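Local coordinates for chymotrypsin-like serine protease (Equine arteritis virus, PDB 1MBM), which probably cleaves the viral replicase polyprotein as a chymotrypsin-like serine endopeptidase, at residues Asn24-Leu29 against Ala63-Ser68. Sequence-based numbering, arbitrary orientation.
Sequences NEVVVL and AVTTQS
Val26, Val27 and Val28 pair with Thr65, Val64 and Ala63 as antiparallel neighbours in the six-stranded N-terminal β-barrel of this chymotrypsin-like fold, where strand 25-31 lies between strands 14-22 and 60-65. The pairing illustrates how strands distant in sequence become neighbours in a barrel, since strands 40-45 and 48-57 come between these two in the chain: the local axes approach to 4.6 Å at 151°. Two hydrogen-bonded pairs flank one non-hydrogen-bonded pair. At the first, Val26 N donates to Thr65 O at 2.9 Å, and Thr65 N donates in return to Val26 O. At the second, Val28 and Ala63 exchange a nearly straight pair of bonds, Val28 N to Ala63 O (N-H...O angle 176°) and Ala63 N to Val28 O. Between them, Val64 CA and Val27 CA add C-H...O contacts to Val26 O and Ala63 O.

Val26, Val28, Ala63 and Thr65 lie on one face of the sheet, where Leu70 touches Val26 and Val28, Leu52 touches Val28 and Ala63, Phe54 touches Ala63 and Leu50 touches Thr65. Val26 and Thr65 run alongside each other, CG1 of Val26 meeting CG2 of Thr65 at 3.8 Å. With CG1 trans to the backbone N (chi1 168°), the other methyl of Val26, CG2, is turned toward Gln67, whose side chain, bent at chi2, runs across it and touches it through NE2 at 3.6 Å; NE2 also makes a weak hydrogen bond to Gly72 O. On the face of Val27 and Val64, the Glu25 carboxylate lies against Val64, OE1 to CG1 3.6 Å, while OE2 forms a salt bridge with Arg22. Beyond the Val26-Thr65 pair the chains part, and one water spans the gap, donating to Asn24 O and accepting from Gln67 N at 2.8 Å.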
loop_
_atom_site.group_PDB
_atom_site.type_symbol
_atom_site.label_atom_id
_atom_site.label_comp_id
_atom_site.label_asym_id
_atom_site.label_seq_id
_atom_site.Cartn_x
_atom_site.Cartn_y
_atom_site.Cartn_z
ATOM N N ASN A 24 -20.330 8.344 9.142
ATOM C CA ASN A 24 -21.392 7.383 9.458
ATOM C C ASN A 24 -21.512 6.197 8.496
ATOM O O ASN A 24 -22.505 5.468 8.507
ATOM C CB ASN A 24 -22.744 8.086 9.623
ATOM C CG ASN A 24 -23.663 7.354 10.571
ATOM O OD1 ASN A 24 -23.345 7.182 11.747
ATOM N ND2 ASN A 24 -24.808 6.908 10.063
ATOM N N GLU A 25 -20.515 6.014 7.641
ATOM C CA GLU A 25 -20.510 4.851 6.771
ATOM C C GLU A 25 -19.242 4.055 7.039
ATOM O O GLU A 25 -18.264 4.584 7.584
ATOM C CB GLU A 25 -20.658 5.243 5.290
ATOM C CG GLU A 25 -19.373 5.642 4.584
ATOM C CD GLU A 25 -19.626 6.459 3.326
ATOM O OE1 GLU A 25 -20.635 6.189 2.628
ATOM O OE2 GLU A 25 -18.819 7.372 3.036
ATOM N N VAL A 26 -19.288 2.769 6.708
ATOM C CA VAL A 26 -18.140 1.889 6.865
ATOM C C VAL A 26 -17.549 1.705 5.477
ATOM O O VAL A 26 -18.261 1.340 4.540
ATOM C CB VAL A 26 -18.559 0.551 7.497
ATOM C CG1 VAL A 26 -17.444 -0.478 7.390
ATOM C CG2 VAL A 26 -18.958 0.770 8.950
ATOM N N VAL A 27 -16.261 2.002 5.335
ATOM C CA VAL A 27 -15.609 1.982 4.033
ATOM C C VAL A 27 -14.624 0.828 3.901
ATOM O O VAL A 27 -13.812 0.587 4.794
ATOM C CB VAL A 27 -14.857 3.302 3.776
ATOM C CG1 VAL A 27 -14.269 3.325 2.364
ATOM C CG2 VAL A 27 -15.784 4.483 3.985
ATOM N N VAL A 28 -14.695 0.126 2.779
ATOM C CA VAL A 28 -13.806 -1.001 2.523
ATOM C C VAL A 28 -12.968 -0.742 1.268
ATOM O O VAL A 28 -13.509 -0.577 0.188
ATOM C CB VAL A 28 -14.625 -2.311 2.355
ATOM C CG1 VAL A 28 -13.708 -3.506 2.021
ATOM C CG2 VAL A 28 -15.466 -2.589 3.612
ATOM N N LEU A 29 -11.650 -0.738 1.407
ATOM C CA LEU A 29 -10.750 -0.529 0.263
ATOM C C LEU A 29 -10.005 -1.792 -0.143
ATOM O O LEU A 29 -9.636 -2.591 0.708
ATOM C CB LEU A 29 -9.698 0.520 0.594
ATOM C CG LEU A 29 -10.196 1.840 1.163
ATOM C CD1 LEU A 29 -9.002 2.745 1.493
ATOM C CD2 LEU A 29 -11.170 2.514 0.196
ATOM N N ALA A 63 -15.659 0.225 -1.459
ATOM C CA ALA A 63 -17.040 -0.157 -1.163
ATOM C C ALA A 63 -17.487 0.531 0.109
ATOM O O ALA A 63 -16.663 0.870 0.964
ATOM C CB ALA A 63 -17.157 -1.670 -0.975
ATOM N N VAL A 64 -18.791 0.743 0.232
ATOM C CA VAL A 64 -19.353 1.301 1.452
ATOM C C VAL A 64 -20.422 0.362 1.996
ATOM O O VAL A 64 -21.093 -0.350 1.239
ATOM C CB VAL A 64 -19.931 2.726 1.272
ATOM C CG1 VAL A 64 -18.845 3.694 0.832
ATOM C CG2 VAL A 64 -21.107 2.733 0.302
ATOM N N THR A 65 -20.525 0.317 3.317
ATOM C CA THR A 65 -21.539 -0.478 3.992
ATOM C C THR A 65 -21.833 0.233 5.305
ATOM O O THR A 65 -21.455 1.391 5.466
ATOM C CB THR A 65 -21.110 -1.979 4.154
ATOM O OG1 THR A 65 -22.069 -2.668 4.955
ATOM C CG2 THR A 65 -19.830 -2.133 4.945
ATOM N N THR A 66 -22.541 -0.415 6.219
ATOM C CA THR A 66 -22.904 0.240 7.473
ATOM C C THR A 66 -22.395 -0.531 8.682
ATOM O O THR A 66 -21.933 -1.676 8.560
ATOM C CB THR A 66 -24.436 0.422 7.589
ATOM O OG1 THR A 66 -25.087 -0.839 7.388
ATOM C CG2 THR A 66 -24.985 1.299 6.463
ATOM N N GLN A 67 -22.497 0.107 9.850
ATOM C CA GLN A 67 -22.086 -0.492 11.114
ATOM C C GLN A 67 -22.910 -1.732 11.453
ATOM O O GLN A 67 -22.410 -2.650 12.084
ATOM C CB GLN A 67 -22.184 0.529 12.258
ATOM C CG GLN A 67 -21.019 1.510 12.347
ATOM C CD GLN A 67 -19.742 0.855 12.843
ATOM O OE1 GLN A 67 -19.788 -0.163 13.546
ATOM N NE2 GLN A 67 -18.599 1.433 12.485
ATOM N N SER A 68 -24.170 -1.762 11.029
ATOM C CA SER A 68 -25.028 -2.920 11.286
ATOM C C SER A 68 -24.673 -4.128 10.410
ATOM O O SER A 68 -25.064 -5.253 10.700
ATOM C CB SER A 68 -26.501 -2.548 11.103
ATOM O OG SER A 68 -26.712 -1.896 9.863
HETATM O O HOH W 1 -22.862 2.845 9.646
#